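Local coordinates for protein endo-arabinase (Bacteroides thetaiotaomicron, PDB 5C0P) that probably hydrolyses O-glycosidic bonds within arabinan, as a metal-binding member of glycoside hydrolase family 43, at residues G76-W81 / T97-G102; V103-S108 / M133-S138; T253-D258 / I274-P279. One frame throughout, in Å; residues are numbered along the deposited sequence.

Interaction 1: G76-W81 / T97-G102; sequences GQQDFW and TFSNAG
Gln78 and Ser99 pair through both of their backbone amides, Gln78 N reaching Ser99 O at 2.9 Å and Ser99 N reaching Gln78 O at 3.1 Å. Trp81 and Thr97 form a second doubly bonded pair, with Trp81 N 2.9 Å from Thr97 O. Two bulges disturb the ladder: Gln77 and Gln78 together face Ser99 in a classic beta bulge, and Phe80 and Trp81 face Thr97 in a G1 bulge. The Asn100 side chain takes up the amide displaced by the first, its OD1 lying 3.0 Å from Gln77 N, and a water bridges Gln78 OE1 to Ala101 N. These segments are the open end of the antiparallel hairpin of strands 78-88 and 91-100, which starts one blade of the five-bladed beta-propeller of this family.

Among the side chains, a chi1 of 65° sets Ser99 OG between its backbone N and carbonyl carbon, from where it donates to Asp79 OD2 at 2.7 Å, coming from above the carboxylate plane; the same oxygen forms a salt bridge with Arg105.

On the apolar side Phe98 and Phe80 make a T-shaped stack, ring planes 83° apart. CE1 of Phe98 points into the Phe80 face over its centre, 3.7 Å from Phe80 CG. With an alanine in place of Phe80, the edge of Phe98 is likely to lose its aromatic face and a gap to open toward Leu48 and Ala70.

Interaction 2: V103-S108 / M133-S138; sequences VKRGTS and MCLDGS
Arg105 and Cys134 are joined where two neighbouring blades of the beta-propeller meet: strand 103-112 belongs to one four-stranded sheet and strand 134-141 begins the next. The short strands run nearly parallel, 13° apart, but build no continuous ladder. One backbone bond ties them, from Cys134 N to Arg105 O at 2.9 Å, and it is almost straight, with 177° at the hydrogen. Beside it, Gly106 CA makes a CA-H...O contact of 3.3 Å with Cys134 O.

The stems of long side chains pack here. Arg105 sends its CG anti to the backbone N (chi1 -175°), which rests this methylene against the carbonyl oxygen of Cys134, CG to O 3.3 Å; beyond it the chain bends at chi3, and the guanidinium forms salt bridges with Asp79 and Glu154. Lys104 makes an apolar contact with residue 133, a selenomethionine, crossing it at about a right angle, with Lys104 CD 3.8 Å from Met133 CG in one of two modelled conformers. Arg105 N is buried here without a polar partner in the model.

The second bond across the contact uses a side chain, Thr107 OG1 accepting from Gly137 N at 2.9 Å. That hydroxyl is probably also hydrogen-bonded to Thr97 OG1, which in turn receives Asp136 N, so the two threonines hold the successive amides of Asp136 and Gly137 in strand 134-141. Asp136 is predicted to tune the acidity of the catalytic glutamate and to orient proton donor and substrate; its OD2 accepts from Ala206 N and hydrogen-bonds to a bound Tris molecule. The threonines' grip on the backbone probably helps to position this side chain. The methyl of Thr107 packs on the bare backbone of the neighbouring glycine, CG2 lying 3.7 Å from Gly137 CA.

Interaction 3: T253-D258 / I274-P279; sequences TLNSDD and ISYHAP. With GOL (glycerol), chain I.
Tyr276 OH is gripped from two directions: it donates to Asp257 OD2 at 2.6 Å and accepts from O3 of a glycerol, probably left from crystallisation, at 3.1 Å. The phenol uses the syn lone pair of OD2, and Asp257 CG lies in the ring plane at its edge, with the carboxylate turned 50° from the ring. A chi1 of 65° places Tyr276 CG between its own backbone N and carbonyl carbon and carries the ring toward the loop.

The other carboxylate oxygen is engaged as well, since Asn255 ND2 gives a 2.8 Å hydrogen bond to Asp257 OD1, nearly in line with its C-O bond. Asn255 also bonds to Gly259 O and, through OD1, to Ile233 N. With both oxygens bonded, the carboxylate is probably restrained from turning, and Asn255 probably helps to keep it directed at the tyrosine.

Looser packing flanks this polar centre. Leu254 CD2 approaches Ile274 CD1 at 4.1 Å, near the glycerol, while Ala278 CB lies 3.7 Å from Asp257 O. At the far end Pro279, which follows a cis peptide bond, brings its CB to 3.6 Å from Asp258 OD2. The carboxylate of Asp258 is itself bound to the amides of Tyr231 and Asn280.

Through these contacts the loop before strand 260-266, anchored on strand 231-238 of the preceding sheet, is fastened to strand 272-278, and the tyrosine stands about 6 Å from the side chain of the magnesium ligand His261: an interblade junction of the five-bladed propeller.

Interactions 1 and 2 adjoin, their centres about 9 Å apart, and share one sheet because strands 91-100 and 103-112 are neighbours in it. Interaction 1 lies within that blade and is partly exposed, with regular antiparallel pairing relieved by bulges; interaction 2 is more deeply buried, crosses to the next blade, and relies on isolated bonds. Arg105 and the pair Thr97-Thr107 connect the two. Interaction 3, centred about 23 Å from interaction 2 and on the opposite side of the chain's centre, joins the loop between two blades to a strand of the later one by a single tyrosine-carboxylate hydrogen bond and light packing. Asp136 of interaction 2 and Tyr276 of interaction 3 both lie near His261.

Interaction 1: G76-W81 / T97-G102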
loop_
_atom_site.group_PDB
_atom_site.type_symbol
_atom_site.label_atom_id
_atom_site.label_comp_id
_atom_site.label_asym_id
_atom_site.label_seq_id
_atom_site.Cartn_x
_atom_site.Cartn_y
_atom_site.Cartn_z
ATOM N N GLY A 76 -8.666 15.616 -6.312
ATOM C CA GLY A 76 -8.014 14.645 -7.178
ATOM C C GLY A 76 -9.003 13.862 -8.015
ATOM O O GLY A 76 -9.520 12.838 -7.583
ATOM N N GLN A 77 -9.248 14.331 -9.228
ATOM C CA GLN A 77 -10.255 13.698 -10.067
ATOM C C GLN A 77 -9.704 12.548 -10.903
ATOM O O GLN A 77 -10.472 11.825 -11.536
ATOM C CB GLN A 77 -10.941 14.726 -10.959
ATOM C CG GLN A 77 -11.696 15.813 -10.188
ATOM C CD GLN A 77 -12.954 15.289 -9.510
ATOM O OE1 GLN A 77 -13.671 14.456 -10.065
ATOM N NE2 GLN A 77 -13.227 15.778 -8.302
ATOM N N GLN A 78 -8.385 12.368 -10.900
ATOM C CA GLN A 78 -7.758 11.322 -11.717
ATOM C C GLN A 78 -7.080 10.256 -10.880
ATOM O O GLN A 78 -6.790 10.474 -9.695
ATOM C CB GLN A 78 -6.738 11.937 -12.693
ATOM C CG GLN A 78 -7.372 12.853 -13.725
ATOM C CD GLN A 78 -6.367 13.501 -14.654
ATOM O OE1 GLN A 78 -6.361 14.720 -14.821
ATOM N NE2 GLN A 78 -5.527 12.692 -15.280
ATOM N N ASP A 79 -6.865 9.100 -11.515
ATOM C CA ASP A 79 -6.085 7.967 -10.996
ATOM C C ASP A 79 -6.855 6.999 -10.085
ATOM O O ASP A 79 -7.202 5.914 -10.530
ATOM C CB ASP A 79 -4.747 8.399 -10.360
ATOM C CG ASP A 79 -3.885 9.240 -11.296
ATOM O OD1 ASP A 79 -3.999 9.088 -12.529
ATOM O OD2 ASP A 79 -3.089 10.047 -10.784
ATOM N N PHE A 80 -7.102 7.376 -8.829
ATOM C CA PHE A 80 -7.749 6.482 -7.848
ATOM C C PHE A 80 -6.925 5.208 -7.632
ATOM O O PHE A 80 -7.473 4.114 -7.511
ATOM C CB PHE A 80 -9.182 6.097 -8.276
ATOM C CG PHE A 80 -10.198 7.205 -8.117
ATOM C CD1 PHE A 80 -11.257 7.063 -7.230
ATOM C CD2 PHE A 80 -10.090 8.381 -8.848
ATOM C CE1 PHE A 80 -12.193 8.078 -7.072
ATOM C CE2 PHE A 80 -11.027 9.409 -8.699
ATOM C CZ PHE A 80 -12.080 9.246 -7.803
ATOM N N TRP A 81 -5.607 5.358 -7.580
ATOM C CA TRP A 81 -4.713 4.201 -7.540
ATOM C C TRP A 81 -4.532 3.617 -6.156
ATOM O O TRP A 81 -4.395 4.347 -5.164
ATOM C CB TRP A 81 -3.326 4.565 -8.067
ATOM C CG TRP A 81 -3.265 4.887 -9.524
ATOM C CD1 TRP A 81 -4.246 4.712 -10.458
ATOM C CD2 TRP A 81 -2.143 5.444 -10.213
ATOM N NE1 TRP A 81 -3.796 5.121 -11.690
ATOM C CE2 TRP A 81 -2.514 5.584 -11.564
ATOM C CE3 TRP A 81 -0.864 5.843 -9.814
ATOM C CZ2 TRP A 81 -1.641 6.100 -12.527
ATOM C CZ3 TRP A 81 -0.005 6.366 -10.764
ATOM C CH2 TRP A 81 -0.396 6.489 -12.105
ATOM N N THR A 97 -4.335 7.221 -4.068
ATOM C CA THR A 97 -3.516 8.162 -4.818
ATOM C C THR A 97 -4.300 8.779 -5.977
ATOM O O THR A 97 -4.988 8.088 -6.734
ATOM C CB THR A 97 -2.225 7.473 -5.299
ATOM O OG1 THR A 97 -1.444 7.097 -4.149
ATOM C CG2 THR A 97 -1.414 8.396 -6.189
ATOM N N PHE A 98 -4.199 10.104 -6.103
ATOM C CA PHE A 98 -4.950 10.845 -7.104
ATOM C C PHE A 98 -4.042 11.867 -7.764
ATOM O O PHE A 98 -2.954 12.144 -7.273
ATOM C CB PHE A 98 -6.107 11.628 -6.455
ATOM C CG PHE A 98 -7.047 10.788 -5.626
ATOM C CD1 PHE A 98 -8.144 10.154 -6.207
ATOM C CD2 PHE A 98 -6.864 10.682 -4.251
ATOM C CE1 PHE A 98 -9.025 9.392 -5.427
ATOM C CE2 PHE A 98 -7.738 9.928 -3.461
ATOM C CZ PHE A 98 -8.824 9.284 -4.053
ATOM N N SER A 99 -4.507 12.448 -8.863
ATOM C CA SER A 99 -3.875 13.625 -9.433
ATOM C C SER A 99 -4.959 14.479 -10.077
ATOM O O SER A 99 -6.124 14.084 -10.130
ATOM C CB SER A 99 -2.809 13.249 -10.464
ATOM O OG SER A 99 -3.375 12.607 -11.592
ATOM N N ASN A 100 -4.584 15.656 -10.563
ATOM C CA ASN A 100 -5.530 16.518 -11.246
ATOM C C ASN A 100 -4.747 17.415 -12.174
ATOM O O ASN A 100 -3.531 17.549 -12.024
ATOM C CB ASN A 100 -6.296 17.369 -10.227
ATOM C CG ASN A 100 -7.706 17.703 -10.675
ATOM O OD1 ASN A 100 -8.570 16.833 -10.732
ATOM N ND2 ASN A 100 -7.950 18.973 -10.975
ATOM N N ALA A 101 -5.427 18.031 -13.131
ATOM C CA ALA A 101 -4.781 19.058 -13.928
ATOM C C ALA A 101 -4.274 20.136 -12.973
ATOM O O ALA A 101 -5.025 20.620 -12.121
ATOM C CB ALA A 101 -5.750 19.643 -14.933
ATOM N N GLY A 102 -2.992 20.466 -13.078
ATOM C CA GLY A 102 -2.407 21.512 -12.258
ATOM C C GLY A 102 -2.063 21.147 -10.821
ATOM O O GLY A 102 -1.691 22.025 -10.038
HETATM O O HOH W 1 -8.139 16.768 -13.586
HETATM O O HOH W 2 -2.334 4.812 -3.081
#

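Interaction 2: V103-S108 / M133-S138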
loop_
_atom_site.group_PDB
_atom_site.type_symbol
_atom_site.label_atom_id
_atom_site.label_comp_id
_atom_site.label_asym_id
_atom_site.label_seq_id
_atom_site.Cartn_x
_atom_site.Cartn_y
_atom_site.Cartn_z
ATOM N N VAL A 103 -2.202 19.870 -10.456
ATOM C CA VAL A 103 -1.789 19.405 -9.134
ATOM C C VAL A 103 -0.985 18.119 -9.272
ATOM O O VAL A 103 -1.429 17.169 -9.926
ATOM C CB VAL A 103 -2.992 19.101 -8.219
ATOM C CG1 VAL A 103 -2.532 18.972 -6.778
ATOM C CG2 VAL A 103 -4.057 20.179 -8.344
ATOM N N LYS A 104 0.182 18.070 -8.640
ATOM C CA LYS A 104 0.994 16.857 -8.694
ATOM C C LYS A 104 0.295 15.670 -8.043
ATOM O O LYS A 104 -0.497 15.821 -7.101
ATOM C CB LYS A 104 2.365 17.083 -8.049
ATOM C CG LYS A 104 3.286 17.941 -8.902
ATOM C CD LYS A 104 4.736 17.796 -8.487
ATOM C CE LYS A 104 5.635 18.519 -9.475
ATOM N NZ LYS A 104 5.057 19.844 -9.811
ATOM N N ARG A 105 0.586 14.480 -8.556
ATOM C CA ARG A 105 0.066 13.248 -7.983
ATOM C C ARG A 105 0.423 13.156 -6.504
ATOM O O ARG A 105 1.530 13.523 -6.101
ATOM C CB ARG A 105 0.648 12.049 -8.739
ATOM C CG ARG A 105 0.084 10.708 -8.300
ATOM C CD ARG A 105 0.410 9.609 -9.296
ATOM N NE ARG A 105 -0.331 9.789 -10.542
ATOM C CZ ARG A 105 0.219 9.833 -11.749
ATOM N NH1 ARG A 105 -0.549 10.006 -12.814
ATOM N NH2 ARG A 105 1.531 9.699 -11.895
ATOM N N GLY A 106 -0.523 12.694 -5.697
ATOM C CA GLY A 106 -0.264 12.478 -4.285
ATOM C C GLY A 106 -1.282 11.556 -3.659
ATOM O O GLY A 106 -2.318 11.259 -4.257
ATOM N N THR A 107 -0.997 11.106 -2.448
ATOM C CA THR A 107 -1.919 10.246 -1.727
ATOM C C THR A 107 -2.717 11.126 -0.781
ATOM O O THR A 107 -2.151 12.001 -0.126
ATOM C CB THR A 107 -1.150 9.172 -0.941
ATOM O OG1 THR A 107 -0.367 8.397 -1.856
ATOM C CG2 THR A 107 -2.107 8.258 -0.167
ATOM N N SER A 108 -4.029 10.931 -0.728
ATOM C CA SER A 108 -4.821 11.645 0.268
ATOM C C SER A 108 -5.602 10.684 1.145
ATOM O O SER A 108 -5.705 9.479 0.846
ATOM C CB SER A 108 -5.705 12.744 -0.339
ATOM O OG SER A 108 -6.847 12.204 -0.931
HETATM N N MSE A 133 5.709 14.646 -6.932
HETATM C CA MSE A 133 4.886 13.549 -7.449
HETATM C C MSE A 133 5.041 12.347 -6.532
HETATM O O MSE A 133 6.106 11.717 -6.490
HETATM C CB MSE A 133 5.316 13.145 -8.858
HETATM C CG MSE A 133 5.556 14.297 -9.794
HETATM SE SE MSE A 133 4.717 14.038 -11.519
HETATM C CE MSE A 133 2.892 14.409 -10.934
ATOM N N CYS A 134 3.978 12.026 -5.804
ATOM C CA CYS A 134 4.028 10.949 -4.817
ATOM C C CYS A 134 2.894 9.948 -4.975
ATOM O O CYS A 134 1.824 10.266 -5.501
ATOM C CB CYS A 134 3.969 11.499 -3.392
ATOM S SG CYS A 134 5.261 12.671 -2.981
ATOM N N LEU A 135 3.132 8.729 -4.507
ATOM C CA LEU A 135 2.116 7.692 -4.580
ATOM C C LEU A 135 2.287 6.642 -3.504
ATOM O O LEU A 135 3.312 6.596 -2.811
ATOM C CB LEU A 135 2.087 7.037 -5.969
ATOM C CG LEU A 135 3.354 6.491 -6.629
ATOM C CD1 LEU A 135 3.787 5.149 -6.061
ATOM C CD2 LEU A 135 3.132 6.364 -8.131
ATOM N N ASP A 136 1.256 5.812 -3.366
ATOM C CA ASP A 136 1.274 4.641 -2.496
ATOM C C ASP A 136 1.474 4.991 -1.027
ATOM O O ASP A 136 2.122 4.251 -0.298
ATOM C CB ASP A 136 2.325 3.608 -2.970
ATOM C CG ASP A 136 1.943 2.922 -4.273
ATOM O OD1 ASP A 136 0.833 3.175 -4.802
ATOM O OD2 ASP A 136 2.756 2.118 -4.777
ATOM N N GLY A 137 0.925 6.124 -0.589
ATOM C CA GLY A 137 0.978 6.477 0.820
ATOM C C GLY A 137 0.295 5.436 1.688
ATOM O O GLY A 137 -0.879 5.086 1.469
ATOM N N SER A 138 1.029 4.937 2.681
ATOM C CA SER A 138 0.505 3.922 3.587
ATOM C C SER A 138 0.665 4.346 5.039
ATOM O O SER A 138 1.344 5.335 5.343
ATOM C CB SER A 138 1.201 2.582 3.347
ATOM O OG SER A 138 2.568 2.644 3.713
#

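Interaction 3: T253-D258 / I274-P279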
loop_
_atom_site.group_PDB
_atom_site.type_symbol
_atom_site.label_atom_id
_atom_site.label_comp_id
_atom_site.label_asym_id
_atom_site.label_seq_id
_atom_site.Cartn_x
_atom_site.Cartn_y
_atom_site.Cartn_z
ATOM N N THR A 253 14.326 -11.399 -4.037
ATOM C CA THR A 253 12.909 -11.072 -3.932
ATOM C C THR A 253 12.151 -12.218 -3.271
ATOM O O THR A 253 12.628 -13.354 -3.248
ATOM C CB THR A 253 12.279 -10.748 -5.304
ATOM O OG1 THR A 253 12.338 -11.896 -6.155
ATOM C CG2 THR A 253 13.018 -9.600 -5.971
ATOM N N LEU A 254 10.977 -11.917 -2.728
ATOM C CA LEU A 254 10.157 -12.950 -2.103
ATOM C C LEU A 254 9.577 -13.898 -3.144
ATOM O O LEU A 254 9.280 -15.052 -2.844
ATOM C CB LEU A 254 9.005 -12.329 -1.320
ATOM C CG LEU A 254 9.210 -11.929 0.139
ATOM C CD1 LEU A 254 10.301 -10.903 0.290
ATOM C CD2 LEU A 254 7.908 -11.411 0.708
ATOM N N ASN A 255 9.400 -13.395 -4.364
ATOM C CA ASN A 255 8.581 -14.080 -5.360
ATOM C C ASN A 255 9.156 -13.998 -6.768
ATOM O O ASN A 255 9.962 -13.108 -7.062
ATOM C CB ASN A 255 7.167 -13.488 -5.351
ATOM C CG ASN A 255 7.155 -12.004 -5.690
ATOM O OD1 ASN A 255 8.055 -11.247 -5.301
ATOM N ND2 ASN A 255 6.139 -11.582 -6.429
ATOM N N SER A 256 8.732 -14.920 -7.633
ATOM C CA SER A 256 9.158 -14.950 -9.023
ATOM C C SER A 256 7.965 -15.065 -9.953
ATOM O O SER A 256 8.105 -15.492 -11.101
ATOM C CB SER A 256 10.106 -16.121 -9.264
ATOM O OG SER A 256 11.340 -15.903 -8.607
ATOM N N ASP A 257 6.793 -14.674 -9.462
ATOM C CA ASP A 257 5.570 -14.795 -10.242
ATOM C C ASP A 257 5.091 -13.490 -10.897
ATOM O O ASP A 257 3.929 -13.392 -11.297
ATOM C CB ASP A 257 4.448 -15.402 -9.387
ATOM C CG ASP A 257 4.173 -14.612 -8.127
ATOM O OD1 ASP A 257 4.767 -13.529 -7.957
ATOM O OD2 ASP A 257 3.340 -15.081 -7.314
ATOM N N ASP A 258 5.993 -12.513 -11.022
ATOM C CA ASP A 258 5.680 -11.223 -11.649
ATOM C C ASP A 258 4.604 -10.503 -10.847
ATOM O O ASP A 258 3.810 -9.744 -11.393
ATOM C CB ASP A 258 5.248 -11.421 -13.119
ATOM C CG ASP A 258 5.180 -10.122 -13.905
ATOM O OD1 ASP A 258 6.083 -9.284 -13.742
ATOM O OD2 ASP A 258 4.223 -9.946 -14.705
ATOM N N ILE A 274 0.110 -12.894 3.473
ATOM C CA ILE A 274 0.496 -11.838 2.539
ATOM C C ILE A 274 -0.576 -11.725 1.454
ATOM O O ILE A 274 -1.183 -12.720 1.068
ATOM C CB ILE A 274 1.902 -12.088 1.933
ATOM C CG1 ILE A 274 2.372 -10.883 1.101
ATOM C CG2 ILE A 274 1.922 -13.364 1.103
ATOM C CD1 ILE A 274 3.866 -10.930 0.749
ATOM N N SER A 275 -0.823 -10.498 1.007
ATOM C CA SER A 275 -1.737 -10.231 -0.102
ATOM C C SER A 275 -1.032 -9.352 -1.130
ATOM O O SER A 275 -0.477 -8.296 -0.783
ATOM C CB SER A 275 -2.993 -9.523 0.421
ATOM O OG SER A 275 -3.854 -9.119 -0.639
ATOM N N TYR A 276 -1.060 -9.776 -2.394
ATOM C CA TYR A 276 -0.453 -9.011 -3.485
ATOM C C TYR A 276 -1.121 -9.412 -4.783
ATOM O O TYR A 276 -1.916 -10.335 -4.791
ATOM C CB TYR A 276 1.062 -9.250 -3.559
ATOM C CG TYR A 276 1.523 -10.652 -3.903
ATOM C CD1 TYR A 276 1.905 -10.987 -5.198
ATOM C CD2 TYR A 276 1.635 -11.622 -2.916
ATOM C CE1 TYR A 276 2.369 -12.265 -5.504
ATOM C CE2 TYR A 276 2.096 -12.903 -3.210
ATOM C CZ TYR A 276 2.452 -13.214 -4.504
ATOM O OH TYR A 276 2.914 -14.486 -4.785
ATOM N N HIS A 277 -0.808 -8.741 -5.891
ATOM C CA HIS A 277 -1.381 -9.191 -7.159
ATOM C C HIS A 277 -0.325 -9.844 -8.027
ATOM O O HIS A 277 0.853 -9.509 -7.933
ATOM C CB HIS A 277 -2.074 -8.052 -7.925
ATOM C CG HIS A 277 -1.123 -7.080 -8.556
ATOM N ND1 HIS A 277 -0.864 -5.841 -8.017
ATOM C CD2 HIS A 277 -0.354 -7.175 -9.668
ATOM C CE1 HIS A 277 0.015 -5.205 -8.773
ATOM N NE2 HIS A 277 0.346 -6.003 -9.780
ATOM N N ALA A 278 -0.748 -10.783 -8.865
ATOM C CA ALA A 278 0.129 -11.388 -9.861
ATOM C C ALA A 278 -0.733 -11.876 -11.010
ATOM O O ALA A 278 -1.915 -12.147 -10.822
ATOM C CB ALA A 278 0.902 -12.553 -9.253
ATOM N N PRO A 279 -0.172 -11.947 -12.226
ATOM C CA PRO A 279 1.082 -11.337 -12.661
ATOM C C PRO A 279 0.825 -9.836 -12.763
ATOM O O PRO A 279 -0.188 -9.356 -12.233
ATOM C CB PRO A 279 1.294 -11.944 -14.052
ATOM C CG PRO A 279 -0.081 -12.170 -14.556
ATOM C CD PRO A 279 -0.898 -12.562 -13.347
HETATM C C1 GOL I . 4.163 -16.457 -0.467
HETATM C C2 GOL I . 5.428 -15.634 -0.684
HETATM O O2 GOL I . 5.659 -14.820 0.444
HETATM C C3 GOL I . 5.266 -14.747 -1.909
HETATM O O3 GOL I . 5.271 -15.552 -3.065
#